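Local coordinates for TRAP dicarboxylate ABC transporter, substrate-binding protein (PDB 4OVQ) that binds beta-D-glucuronate in the periplasm and, as the solute-binding protein of a TRAP transporter, probably hands it on for uptake, at residues R27-H32 with G85-G90; E47-K52 with T252-A257; N100-P105 with I231-I236; A139-G144 with E260-Q265. One frame throughout, in Å; residues are numbered along the deposited sequence.

Interaction 1: R27-H32 with G85-G90. With BDP (beta-D-glucopyranuronic acid), chain C.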
loop_
_atom_site.group_PDB
_atom_site.type_symbol
_atom_site.label_atom_id
_atom_site.label_comp_id
_atom_site.label_asym_id
_atom_site.label_seq_id
_atom_site.Cartn_x
_atom_site.Cartn_y
_atom_site.Cartn_z
ATOM N N ARG A 27 3.625 -6.402 -19.958
ATOM C CA ARG A 27 3.419 -7.275 -18.825
ATOM C C ARG A 27 3.241 -6.413 -17.580
ATOM O O ARG A 27 3.885 -5.364 -17.452
ATOM C CB ARG A 27 4.607 -8.223 -18.667
ATOM C CG ARG A 27 4.737 -9.131 -19.874
ATOM C CD ARG A 27 6.097 -9.737 -20.003
ATOM N NE ARG A 27 6.460 -10.501 -18.824
ATOM C CZ ARG A 27 7.437 -10.194 -17.970
ATOM N NH1 ARG A 27 8.193 -9.109 -18.124
ATOM N NH2 ARG A 27 7.663 -11.001 -16.936
ATOM N N GLY A 28 2.365 -6.873 -16.699
ATOM C CA GLY A 28 2.082 -6.183 -15.457
ATOM C C GLY A 28 2.123 -7.073 -14.229
ATOM O O GLY A 28 1.818 -8.265 -14.297
ATOM N N TRP A 29 2.474 -6.468 -13.095
ATOM C CA TRP A 29 2.555 -7.157 -11.807
ATOM C C TRP A 29 1.474 -6.741 -10.837
ATOM O O TRP A 29 1.156 -5.539 -10.716
ATOM C CB TRP A 29 3.936 -6.876 -11.188
ATOM C CG TRP A 29 4.284 -7.500 -9.889
ATOM C CD1 TRP A 29 5.057 -8.624 -9.708
ATOM C CD2 TRP A 29 3.962 -7.021 -8.573
ATOM N NE1 TRP A 29 5.193 -8.878 -8.377
ATOM C CE2 TRP A 29 4.537 -7.919 -7.651
ATOM C CE3 TRP A 29 3.219 -5.937 -8.085
ATOM C CZ2 TRP A 29 4.401 -7.766 -6.255
ATOM C CZ3 TRP A 29 3.057 -5.795 -6.714
ATOM C CH2 TRP A 29 3.696 -6.672 -5.808
ATOM N N ASN A 30 0.917 -7.716 -10.144
ATOM C CA ASN A 30 0.023 -7.482 -9.020
ATOM C C ASN A 30 0.244 -8.612 -8.029
ATOM O O ASN A 30 0.382 -9.778 -8.439
ATOM C CB ASN A 30 -1.442 -7.449 -9.517
ATOM C CG ASN A 30 -2.475 -7.626 -8.395
ATOM O OD1 ASN A 30 -2.367 -7.017 -7.351
ATOM N ND2 ASN A 30 -3.512 -8.444 -8.622
ATOM N N ILE A 31 0.278 -8.313 -6.733
ATOM C CA ILE A 31 0.572 -9.337 -5.728
ATOM C C ILE A 31 -0.648 -10.149 -5.297
ATOM O O ILE A 31 -0.489 -11.203 -4.679
ATOM C CB ILE A 31 1.269 -8.711 -4.487
ATOM C CG1 ILE A 31 2.115 -9.717 -3.689
ATOM C CG2 ILE A 31 0.281 -7.967 -3.612
ATOM C CD1 ILE A 31 3.204 -8.993 -2.829
ATOM N N HIS A 32 -1.857 -9.696 -5.648
ATOM C CA HIS A 32 -3.088 -10.188 -5.023
ATOM C C HIS A 32 -3.703 -11.409 -5.706
ATOM O O HIS A 32 -3.350 -11.747 -6.833
ATOM C CB HIS A 32 -4.107 -9.056 -4.838
ATOM C CG HIS A 32 -3.662 -8.062 -3.819
ATOM N ND1 HIS A 32 -3.695 -8.335 -2.468
ATOM C CD2 HIS A 32 -3.114 -6.827 -3.946
ATOM C CE1 HIS A 32 -3.191 -7.311 -1.805
ATOM N NE2 HIS A 32 -2.837 -6.378 -2.673
ATOM N N GLY A 85 2.994 -1.978 -13.040
ATOM C CA GLY A 85 2.744 -2.588 -11.741
ATOM C C GLY A 85 1.611 -1.873 -11.030
ATOM O O GLY A 85 1.381 -0.691 -11.218
ATOM N N ASN A 86 0.852 -2.609 -10.242
ATOM C CA ASN A 86 0.052 -2.016 -9.193
ATOM C C ASN A 86 0.889 -2.137 -7.922
ATOM O O ASN A 86 1.022 -3.223 -7.362
ATOM C CB ASN A 86 -1.301 -2.738 -9.068
ATOM C CG ASN A 86 -1.941 -2.591 -7.690
ATOM O OD1 ASN A 86 -2.524 -3.536 -7.158
ATOM N ND2 ASN A 86 -1.815 -1.418 -7.099
ATOM N N PHE A 87 1.457 -1.022 -7.506
ATOM C CA PHE A 87 2.333 -0.965 -6.364
ATOM C C PHE A 87 1.707 -0.177 -5.193
ATOM O O PHE A 87 1.236 0.966 -5.341
ATOM C CB PHE A 87 3.687 -0.334 -6.730
ATOM C CG PHE A 87 4.466 -1.095 -7.745
ATOM C CD1 PHE A 87 4.518 -2.474 -7.700
ATOM C CD2 PHE A 87 5.154 -0.405 -8.736
ATOM C CE1 PHE A 87 5.240 -3.185 -8.649
ATOM C CE2 PHE A 87 5.886 -1.084 -9.685
ATOM C CZ PHE A 87 5.933 -2.470 -9.636
ATOM N N ASN A 88 1.773 -0.786 -4.015
ATOM C CA ASN A 88 1.569 -0.043 -2.769
ATOM C C ASN A 88 2.706 0.965 -2.604
ATOM O O ASN A 88 3.860 0.657 -2.919
ATOM C CB ASN A 88 1.636 -1.033 -1.630
ATOM C CG ASN A 88 1.222 -0.455 -0.283
ATOM O OD1 ASN A 88 2.080 -0.034 0.512
ATOM N ND2 ASN A 88 -0.064 -0.529 0.026
ATOM N N LEU A 89 2.425 2.165 -2.116
ATOM C CA LEU A 89 3.508 3.157 -1.987
ATOM C C LEU A 89 4.509 2.865 -0.875
ATOM O O LEU A 89 5.595 3.423 -0.872
ATOM C CB LEU A 89 2.957 4.582 -1.877
ATOM C CG LEU A 89 3.010 5.295 -3.230
ATOM C CD1 LEU A 89 2.108 4.668 -4.262
ATOM C CD2 LEU A 89 2.701 6.793 -3.068
ATOM N N GLY A 90 4.156 1.972 0.051
ATOM C CA GLY A 90 5.057 1.593 1.133
ATOM C C GLY A 90 6.449 1.204 0.683
ATOM O O GLY A 90 7.445 1.794 1.077
HETATM C C1 BDP C . -1.152 -4.847 1.110
HETATM C C2 BDP C . -0.751 -4.194 -0.187
HETATM C C3 BDP C . 0.217 -5.083 -0.836
HETATM C C4 BDP C . 1.406 -5.286 0.043
HETATM C C5 BDP C . 0.981 -5.854 1.376
HETATM C C6 BDP C . 2.153 -6.040 2.354
HETATM O O2 BDP C . -1.976 -4.139 -0.994
HETATM O O3 BDP C . 0.697 -4.326 -2.010
HETATM O O4 BDP C . 2.375 -6.202 -0.621
HETATM O O5 BDP C . 0.003 -5.031 1.997
HETATM O O6A BDP C . 3.283 -6.384 1.897
HETATM O O1 BDP C . -2.063 -4.085 1.848
HETATM O O6B BDP C . 1.830 -5.978 3.565
HETATM O O HOH W 1 -0.254 -5.410 -6.441
#
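Trp29 and Phe87 touch where strand 25-29 runs parallel to strand 84-88, and a nearly straight backbone bond joins the two strands, from Asn86 N to Trp29 O at 3.0 Å (169°). From CB the tryptophan side chain leaves with CG anti to the backbone N (chi1 -178°), which brings the indole round beside its own carbonyl group. CD2 then lies 4.0 Å from Phe87 CE1, and CE3 approaches that same carbon to 3.5 Å, the six-membered ring and the phenyl being inclined by 45°. At the rim, CZ3 meets Asn86 O in the plane of the indole at 3.3 Å. On the pyrrole side NE1 gives its hydrogen to Gly68 O, which helps to fix the rotation of the ring. Asn86 O is reached a second time, by a water that lies in donating position to it and accepts from Ile31 N. Where the chain leaves the strand, the His32 ring is directed edge-on at the sugar acid, NE2 donating to O2 of the glucuronate at 2.9 Å, while Asn88 CB lies 3.4 Å from its O3. Strand 84-88 at the centre of this sheet and its neighbour 25-29, the order being 2-1-3-5-4 as in type II periplasmic binding proteins, thus deliver pocket residues at or just past their C-terminal ends; helix 70-79 packs on Trp29 and Phe87, and helix 37-52 on Asn30, His32 and Asn86.

Interaction 2: E47-K52 with T252-A257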
loop_
_atom_site.group_PDB
_atom_site.type_symbol
_atom_site.label_atom_id
_atom_site.label_comp_id
_atom_site.label_asym_id
_atom_site.label_seq_id
_atom_site.Cartn_x
_atom_site.Cartn_y
_atom_site.Cartn_z
ATOM N N GLU A 47 -8.088 -4.500 -20.009
ATOM C CA GLU A 47 -9.193 -4.489 -20.967
ATOM C C GLU A 47 -9.411 -3.100 -21.578
ATOM O O GLU A 47 -9.484 -2.953 -22.795
ATOM C CB GLU A 47 -10.453 -4.928 -20.274
ATOM C CG GLU A 47 -11.601 -4.980 -21.238
ATOM C CD GLU A 47 -12.867 -5.407 -20.573
ATOM O OE1 GLU A 47 -12.985 -5.278 -19.348
ATOM O OE2 GLU A 47 -13.779 -5.886 -21.255
ATOM N N LEU A 48 -9.411 -2.090 -20.717
ATOM C CA LEU A 48 -9.641 -0.717 -21.184
ATOM C C LEU A 48 -8.475 -0.180 -22.011
ATOM O O LEU A 48 -8.698 0.579 -22.954
ATOM C CB LEU A 48 -9.898 0.222 -20.021
ATOM C CG LEU A 48 -11.255 0.047 -19.350
ATOM C CD1 LEU A 48 -11.362 0.868 -18.095
ATOM C CD2 LEU A 48 -12.412 0.343 -20.361
ATOM N N LEU A 49 -7.244 -0.570 -21.691
ATOM C CA LEU A 49 -6.093 -0.232 -22.525
ATOM C C LEU A 49 -6.288 -0.749 -23.952
ATOM O O LEU A 49 -6.150 -0.004 -24.920
ATOM C CB LEU A 49 -4.816 -0.829 -21.919
ATOM C CG LEU A 49 -3.572 -0.669 -22.768
ATOM C CD1 LEU A 49 -3.142 0.821 -22.736
ATOM C CD2 LEU A 49 -2.487 -1.568 -22.233
ATOM N N ALA A 50 -6.665 -2.023 -24.084
ATOM C CA ALA A 50 -6.866 -2.602 -25.413
ATOM C C ALA A 50 -8.030 -1.954 -26.146
ATOM O O ALA A 50 -7.966 -1.729 -27.347
ATOM C CB ALA A 50 -7.043 -4.114 -25.316
ATOM N N VAL A 51 -9.112 -1.648 -25.433
ATOM C CA VAL A 51 -10.240 -0.954 -26.051
ATOM C C VAL A 51 -9.877 0.457 -26.530
ATOM O O VAL A 51 -10.087 0.792 -27.704
ATOM C CB VAL A 51 -11.462 -0.902 -25.096
ATOM C CG1 VAL A 51 -12.556 0.039 -25.658
ATOM C CG2 VAL A 51 -11.991 -2.338 -24.865
ATOM N N LYS A 52 -9.273 1.248 -25.661
ATOM C CA LYS A 52 -9.091 2.672 -25.961
ATOM C C LYS A 52 -7.957 2.915 -26.959
ATOM O O LYS A 52 -7.923 3.960 -27.616
ATOM C CB LYS A 52 -8.858 3.477 -24.686
ATOM C CG LYS A 52 -10.009 3.513 -23.719
ATOM C CD LYS A 52 -9.656 4.320 -22.493
ATOM C CE LYS A 52 -10.639 4.159 -21.388
ATOM N NZ LYS A 52 -12.001 4.663 -21.687
ATOM N N THR A 252 -3.051 9.745 -23.589
ATOM C CA THR A 252 -4.384 10.095 -23.100
ATOM C C THR A 252 -5.212 8.838 -22.889
ATOM O O THR A 252 -5.892 8.706 -21.875
ATOM C CB THR A 252 -5.098 11.085 -24.039
ATOM O OG1 THR A 252 -4.397 12.344 -24.030
ATOM C CG2 THR A 252 -6.521 11.313 -23.628
ATOM N N ALA A 253 -5.134 7.910 -23.838
ATOM C CA ALA A 253 -5.817 6.617 -23.700
ATOM C C ALA A 253 -5.363 5.803 -22.491
ATOM O O ALA A 253 -6.196 5.244 -21.773
ATOM C CB ALA A 253 -5.649 5.793 -24.967
ATOM N N VAL A 254 -4.042 5.725 -22.265
ATOM C CA VAL A 254 -3.475 4.978 -21.140
ATOM C C VAL A 254 -3.923 5.601 -19.815
ATOM O O VAL A 254 -4.355 4.909 -18.929
ATOM C CB VAL A 254 -1.927 4.939 -21.229
ATOM C CG1 VAL A 254 -1.318 4.341 -19.971
ATOM C CG2 VAL A 254 -1.548 4.129 -22.414
ATOM N N LEU A 255 -3.861 6.926 -19.722
ATOM C CA LEU A 255 -4.301 7.634 -18.507
ATOM C C LEU A 255 -5.789 7.445 -18.219
ATOM O O LEU A 255 -6.185 7.210 -17.075
ATOM C CB LEU A 255 -3.985 9.134 -18.626
ATOM C CG LEU A 255 -2.500 9.488 -18.414
ATOM C CD1 LEU A 255 -2.212 10.892 -18.900
ATOM C CD2 LEU A 255 -2.132 9.358 -16.931
ATOM N N GLU A 256 -6.610 7.545 -19.268
ATOM C CA GLU A 256 -8.052 7.360 -19.139
ATOM C C GLU A 256 -8.375 5.908 -18.681
ATOM O O GLU A 256 -9.165 5.667 -17.760
ATOM C CB GLU A 256 -8.739 7.689 -20.460
ATOM C CG GLU A 256 -10.220 7.679 -20.390
ATOM C CD GLU A 256 -10.862 8.068 -21.732
ATOM O OE1 GLU A 256 -10.503 9.126 -22.317
ATOM O OE2 GLU A 256 -11.722 7.327 -22.239
ATOM N N ALA A 257 -7.697 4.921 -19.275
ATOM C CA ALA A 257 -7.870 3.541 -18.843
ATOM C C ALA A 257 -7.517 3.386 -17.374
ATOM O O ALA A 257 -8.224 2.761 -16.628
ATOM C CB ALA A 257 -7.019 2.594 -19.684
#
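Leu48 and Ala257 mark the close part of this helix pair, their CB atoms 3.7 Å apart. The methyl of Ala257 also settles against the backbone of the opposing helix, its CB 3.8 Å from Leu49 N, and one turn away Ala253 CB faces Lys52 CB at 4.0 Å. On the buried flank Leu49 and Val254 lie side by side and point the same way, CD1 of the leucine 3.7 Å from CG2 of the valine, both residues also touching Trp26 of strand 25-29. Two alanines spaced one turn apart let the axes of these short segments come within 8.7 Å while running roughly antiparallel, at 147°; helix 37-52 of the first lobe here lies against the start of helix 248-282, the long helix that is a hallmark of TRAP solute-binding proteins. The other flank is polar and more open to solvent. There the Lys52 chain stays extended until its last torsion (chi4 -64°), where it bends so that NZ forms a salt bridge with Glu256 OE2 at 2.7 Å, met on the anti side of the carboxylate. On the way Lys52 CD passes 3.7 Å from Ala253 O. Glu260, a turn further along, holds the same ammonium group in a second salt bridge. With Lys52 shortened to an alanine, the carboxylates of Glu256 and Glu260 would probably both lose this cationic partner, and the backbone near Ala253 would be less covered.

Interaction 3: N100-P105 with I231-I236. With BDP (beta-D-glucopyranuronic acid), chain C.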
loop_
_atom_site.group_PDB
_atom_site.type_symbol
_atom_site.label_atom_id
_atom_site.label_comp_id
_atom_site.label_asym_id
_atom_site.label_seq_id
_atom_site.Cartn_x
_atom_site.Cartn_y
_atom_site.Cartn_z
ATOM N N ASN A 100 7.669 8.611 0.091
ATOM C CA ASN A 100 7.850 8.123 1.434
ATOM C C ASN A 100 6.971 8.842 2.468
ATOM O O ASN A 100 6.692 8.300 3.520
ATOM C CB ASN A 100 9.332 8.221 1.802
ATOM C CG ASN A 100 9.788 7.113 2.724
ATOM O OD1 ASN A 100 9.196 6.040 2.795
ATOM N ND2 ASN A 100 10.895 7.355 3.417
ATOM N N VAL A 101 6.491 10.045 2.152
ATOM C CA VAL A 101 5.637 10.768 3.079
ATOM C C VAL A 101 4.329 10.018 3.442
ATOM O O VAL A 101 3.826 10.149 4.547
ATOM C CB VAL A 101 5.339 12.208 2.589
ATOM C CG1 VAL A 101 4.231 12.230 1.568
ATOM C CG2 VAL A 101 4.983 13.091 3.764
ATOM N N VAL A 102 3.814 9.170 2.544
ATOM C CA VAL A 102 2.534 8.510 2.808
ATOM C C VAL A 102 2.718 7.300 3.726
ATOM O O VAL A 102 1.734 6.725 4.204
ATOM C CB VAL A 102 1.777 8.118 1.496
ATOM C CG1 VAL A 102 1.596 9.330 0.607
ATOM C CG2 VAL A 102 2.476 7.033 0.756
ATOM N N SER A 103 3.981 6.952 3.984
ATOM C CA SER A 103 4.352 5.864 4.857
ATOM C C SER A 103 4.571 6.347 6.316
ATOM O O SER A 103 4.857 5.554 7.202
ATOM C CB SER A 103 5.581 5.172 4.283
ATOM O OG SER A 103 5.217 4.419 3.113
ATOM N N LEU A 104 4.404 7.637 6.559
ATOM C CA LEU A 104 4.439 8.139 7.945
ATOM C C LEU A 104 3.186 7.723 8.714
ATOM O O LEU A 104 2.060 7.954 8.281
ATOM C CB LEU A 104 4.600 9.663 7.968
ATOM C CG LEU A 104 6.016 10.116 7.605
ATOM C CD1 LEU A 104 6.010 11.596 7.202
ATOM C CD2 LEU A 104 7.016 9.851 8.743
ATOM N N PRO A 105 3.378 7.075 9.872
ATOM C CA PRO A 105 2.249 6.649 10.698
ATOM C C PRO A 105 1.377 7.838 11.112
ATOM O O PRO A 105 1.915 8.872 11.457
ATOM C CB PRO A 105 2.943 6.048 11.925
ATOM C CG PRO A 105 4.231 5.561 11.404
ATOM C CD PRO A 105 4.658 6.599 10.417
ATOM N N ILE A 231 -2.122 4.615 6.563
ATOM C CA ILE A 231 -3.103 4.744 5.501
ATOM C C ILE A 231 -2.297 5.089 4.246
ATOM O O ILE A 231 -1.914 6.227 4.013
ATOM C CB ILE A 231 -4.144 5.830 5.850
ATOM C CG1 ILE A 231 -4.854 5.450 7.137
ATOM C CG2 ILE A 231 -5.146 5.981 4.727
ATOM C CD1 ILE A 231 -5.848 6.535 7.635
ATOM N N ILE A 232 -1.974 4.043 3.482
ATOM C CA ILE A 232 -1.040 4.119 2.371
ATOM C C ILE A 232 -1.795 3.846 1.065
ATOM O O ILE A 232 -2.469 2.822 0.960
ATOM C CB ILE A 232 0.069 3.059 2.568
ATOM C CG1 ILE A 232 0.766 3.254 3.915
ATOM C CG2 ILE A 232 1.045 3.116 1.430
ATOM C CD1 ILE A 232 1.859 2.233 4.192
ATOM N N PRO A 233 -1.675 4.741 0.078
ATOM C CA PRO A 233 -2.358 4.513 -1.194
ATOM C C PRO A 233 -1.538 3.580 -2.072
ATOM O O PRO A 233 -0.355 3.299 -1.795
ATOM C CB PRO A 233 -2.379 5.908 -1.827
ATOM C CG PRO A 233 -1.138 6.556 -1.326
ATOM C CD PRO A 233 -0.994 6.051 0.091
ATOM N N GLU A 234 -2.151 3.117 -3.144
ATOM C CA GLU A 234 -1.415 2.398 -4.154
ATOM C C GLU A 234 -1.568 3.127 -5.452
ATOM O O GLU A 234 -2.348 4.072 -5.570
ATOM C CB GLU A 234 -1.912 0.949 -4.273
ATOM C CG GLU A 234 -2.135 0.262 -2.924
ATOM C CD GLU A 234 -2.000 -1.231 -2.987
ATOM O OE1 GLU A 234 -2.179 -1.798 -4.083
ATOM O OE2 GLU A 234 -1.731 -1.799 -1.907
ATOM N N CYS A 235 -0.814 2.699 -6.443
ATOM C CA CYS A 235 -0.961 3.260 -7.754
ATOM C C CYS A 235 -0.965 2.173 -8.833
ATOM O O CYS A 235 -0.546 1.037 -8.587
ATOM C CB CYS A 235 0.155 4.269 -8.015
ATOM S SG CYS A 235 1.795 3.486 -8.166
ATOM N N ILE A 236 -1.426 2.547 -10.007
ATOM C CA ILE A 236 -1.079 1.902 -11.246
ATOM C C ILE A 236 0.151 2.660 -11.735
ATOM O O ILE A 236 0.046 3.888 -11.919
ATOM C CB ILE A 236 -2.230 2.001 -12.294
ATOM C CG1 ILE A 236 -3.551 1.437 -11.747
ATOM C CG2 ILE A 236 -1.828 1.312 -13.607
ATOM C CD1 ILE A 236 -4.698 1.516 -12.721
HETATM C C1 BDP C . -1.152 -4.847 1.110
HETATM C C2 BDP C . -0.751 -4.194 -0.187
HETATM C C3 BDP C . 0.217 -5.083 -0.836
HETATM C C4 BDP C . 1.406 -5.286 0.043
HETATM C C5 BDP C . 0.981 -5.854 1.376
HETATM C C6 BDP C . 2.153 -6.040 2.354
HETATM O O2 BDP C . -1.976 -4.139 -0.994
HETATM O O3 BDP C . 0.697 -4.326 -2.010
HETATM O O4 BDP C . 2.375 -6.202 -0.621
HETATM O O5 BDP C . 0.003 -5.031 1.997
HETATM O O6A BDP C . 3.283 -6.384 1.897
HETATM O O1 BDP C . -2.063 -4.085 1.848
HETATM O O6B BDP C . 1.830 -5.978 3.565
HETATM O O HOH W 2 0.160 6.571 6.593
#
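Val102 sets its CG2 methyl against the ring of Pro233, 3.7 Å from CD, and the two side chains are oblique to one another. With CG1 anti to the carbonyl carbon (chi1 -55°), CG2 falls between the backbone N and the carbonyl carbon, the branch that reaches the proline. Ile232 lays CG1 3.6 Å from Val102 O, and its extended chain carries CD1 on to Ser103 OG. A water stitches the backbones together, within donating distance of Val102 O and Leu104 O and accepting from Ile231 N. Residues 231-233 carry the chain from strand 223-230 of the four-stranded sheet to strand 234-239 of the five-stranded one, an interlobe crossing characteristic of two-lobed solute-binding proteins. Just beyond, Glu234 stretches out past CG and accepts a hydrogen bond at OE2 from glucuronate O2 at 2.5 Å. Asn88 ND2 also donates to Glu234 OE2 and Asn86 ND2 to OE1, so both carboxylate oxygens are held. A glutamine here would remove the charge and probably leave one of these donors facing an NH2.

Interaction 4: A139-G144 with E260-Q265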
loop_
_atom_site.group_PDB
_atom_site.type_symbol
_atom_site.label_atom_id
_atom_site.label_comp_id
_atom_site.label_asym_id
_atom_site.label_seq_id
_atom_site.Cartn_x
_atom_site.Cartn_y
_atom_site.Cartn_z
ATOM N N ALA A 139 -2.725 6.409 -11.836
ATOM C CA ALA A 139 -3.944 6.532 -11.061
ATOM C C ALA A 139 -3.706 5.976 -9.680
ATOM O O ALA A 139 -2.759 5.204 -9.479
ATOM C CB ALA A 139 -5.083 5.798 -11.739
ATOM N N TRP A 140 -4.551 6.363 -8.732
ATOM C CA TRP A 140 -4.430 5.946 -7.362
ATOM C C TRP A 140 -5.515 4.893 -6.980
ATOM O O TRP A 140 -6.719 5.058 -7.245
ATOM C CB TRP A 140 -4.573 7.144 -6.406
ATOM C CG TRP A 140 -3.633 8.281 -6.639
ATOM C CD1 TRP A 140 -3.977 9.552 -7.015
ATOM C CD2 TRP A 140 -2.211 8.281 -6.486
ATOM N NE1 TRP A 140 -2.855 10.326 -7.132
ATOM C CE2 TRP A 140 -1.758 9.580 -6.788
ATOM C CE3 TRP A 140 -1.269 7.312 -6.118
ATOM C CZ2 TRP A 140 -0.406 9.928 -6.761
ATOM C CZ3 TRP A 140 0.077 7.679 -6.077
ATOM C CH2 TRP A 140 0.487 8.972 -6.403
ATOM N N TYR A 141 -5.083 3.845 -6.296
ATOM C CA TYR A 141 -5.977 2.833 -5.757
ATOM C C TYR A 141 -6.088 2.954 -4.244
ATOM O O TYR A 141 -5.136 3.390 -3.573
ATOM C CB TYR A 141 -5.399 1.443 -6.044
ATOM C CG TYR A 141 -5.652 0.812 -7.392
ATOM C CD1 TYR A 141 -6.323 1.461 -8.426
ATOM C CD2 TYR A 141 -5.220 -0.495 -7.606
ATOM C CE1 TYR A 141 -6.534 0.815 -9.647
ATOM C CE2 TYR A 141 -5.427 -1.140 -8.799
ATOM C CZ TYR A 141 -6.083 -0.496 -9.806
ATOM O OH TYR A 141 -6.281 -1.173 -10.996
ATOM N N ASP A 142 -7.236 2.553 -3.694
ATOM C CA ASP A 142 -7.489 2.483 -2.251
ATOM C C ASP A 142 -6.928 1.185 -1.693
ATOM O O ASP A 142 -7.080 0.108 -2.297
ATOM C CB ASP A 142 -9.019 2.491 -2.061
ATOM C CG ASP A 142 -9.461 2.899 -0.665
ATOM O OD1 ASP A 142 -8.675 2.873 0.302
ATOM O OD2 ASP A 142 -10.653 3.269 -0.537
ATOM N N ALA A 143 -6.269 1.266 -0.535
ATOM C CA ALA A 143 -5.886 0.076 0.241
ATOM C C ALA A 143 -6.263 0.251 1.696
ATOM O O ALA A 143 -5.729 -0.435 2.575
ATOM C CB ALA A 143 -4.391 -0.228 0.117
ATOM N N GLY A 144 -7.216 1.148 1.949
ATOM C CA GLY A 144 -7.725 1.340 3.282
ATOM C C GLY A 144 -6.691 1.717 4.316
ATOM O O GLY A 144 -5.658 2.292 4.010
ATOM N N GLU A 260 -10.092 5.217 -15.032
ATOM C CA GLU A 260 -11.349 4.503 -14.984
ATOM C C GLU A 260 -11.218 3.172 -14.210
ATOM O O GLU A 260 -12.089 2.807 -13.429
ATOM C CB GLU A 260 -11.886 4.335 -16.399
ATOM C CG GLU A 260 -12.327 5.669 -16.990
ATOM C CD GLU A 260 -12.813 5.577 -18.430
ATOM O OE1 GLU A 260 -12.742 4.488 -19.011
ATOM O OE2 GLU A 260 -13.283 6.609 -18.966
ATOM N N SER A 261 -10.105 2.454 -14.407
ATOM C CA SER A 261 -9.823 1.291 -13.607
ATOM C C SER A 261 -9.809 1.644 -12.132
ATOM O O SER A 261 -10.343 0.934 -11.301
ATOM C CB SER A 261 -8.464 0.739 -14.002
ATOM O OG SER A 261 -7.930 -0.190 -13.070
ATOM N N ALA A 262 -9.179 2.783 -11.804
ATOM C CA ALA A 262 -9.101 3.158 -10.398
ATOM C C ALA A 262 -10.435 3.548 -9.772
ATOM O O ALA A 262 -10.681 3.217 -8.631
ATOM C CB ALA A 262 -8.041 4.227 -10.179
ATOM N N LEU A 263 -11.293 4.246 -10.519
ATOM C CA LEU A 263 -12.632 4.509 -9.993
ATOM C C LEU A 263 -13.391 3.202 -9.731
ATOM O O LEU A 263 -14.049 3.047 -8.715
ATOM C CB LEU A 263 -13.394 5.405 -10.963
ATOM C CG LEU A 263 -12.803 6.813 -11.104
ATOM C CD1 LEU A 263 -13.625 7.621 -12.071
ATOM C CD2 LEU A 263 -12.718 7.551 -9.752
ATOM N N TYR A 264 -13.231 2.217 -10.620
ATOM C CA TYR A 264 -13.841 0.899 -10.400
ATOM C C TYR A 264 -13.247 0.197 -9.170
ATOM O O TYR A 264 -13.955 -0.315 -8.307
ATOM C CB TYR A 264 -13.644 0.078 -11.680
ATOM C CG TYR A 264 -14.276 -1.291 -11.722
ATOM C CD1 TYR A 264 -15.589 -1.511 -11.298
ATOM C CD2 TYR A 264 -13.556 -2.364 -12.221
ATOM C CE1 TYR A 264 -16.151 -2.777 -11.370
ATOM C CE2 TYR A 264 -14.108 -3.611 -12.303
ATOM C CZ TYR A 264 -15.394 -3.818 -11.874
ATOM O OH TYR A 264 -15.910 -5.098 -11.972
ATOM N N GLN A 265 -11.915 0.235 -9.073
ATOM C CA GLN A 265 -11.210 -0.346 -7.940
ATOM C C GLN A 265 -11.727 0.205 -6.618
ATOM O O GLN A 265 -11.911 -0.534 -5.638
ATOM C CB GLN A 265 -9.693 -0.110 -8.051
ATOM C CG GLN A 265 -8.861 -0.911 -7.039
ATOM C CD GLN A 265 -8.651 -0.200 -5.699
ATOM O OE1 GLN A 265 -8.902 0.987 -5.577
ATOM N NE2 GLN A 265 -8.201 -0.935 -4.699
#
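Tyr141 lies under the side chain of Gln265, whose CG sits 3.5 Å over the centre of the phenol ring in a CH-pi contact. The amide carries on nearly parallel to the ring, out past its CG edge towards CB, the planes 9° apart. A bend at chi2 (-88°) folds the amide towards the backbone of Asp142, which it grips twice: Gln265 OE1 accepts from Asp142 N at 3.0 Å, the donor tilted from the carbonyl plane, and Gln265 NE2 donates at 2.8 Å to a lone pair of Asp142 O. Asn38 OD1 takes a further bond from NE2. This is where helix 248-282 covers strand 135-141, an edge strand of the five-stranded sheet, the two nearly parallel. At the phenol's edge Tyr141 OH donates in the ring plane to Ser261 OG at 2.8 Å, itself bonded to Ala41 O, and Ala262 CB borders Tyr141 CD1 at 3.7 Å and Trp140 O at 3.3 Å. Past the strand, Asp142 OD1 accepts from Gly144 N, closing an Asx turn.

Interactions 1, 3 and 4 share the five-stranded sheet: strand 84-88 pairs with 234-239, and 234-239 with 135-141, so their centres lie only 12 to 14 Å apart. Interaction 2 stands further out, about 15 Å between centres from interaction 4, with which it shares helix 248-282, and about 25 Å from interaction 3. Lys52 and Glu260 join interactions 2 and 4 directly. Along the chain interaction 1 closes before 3 and 4 open, interaction 3 is nested inside the loop closed by 2, and 2 crosses both 1 and 4. Distant parts of the chain thus converge on one sheet, where interactions 1 and 3 both touch the bound glucuronate.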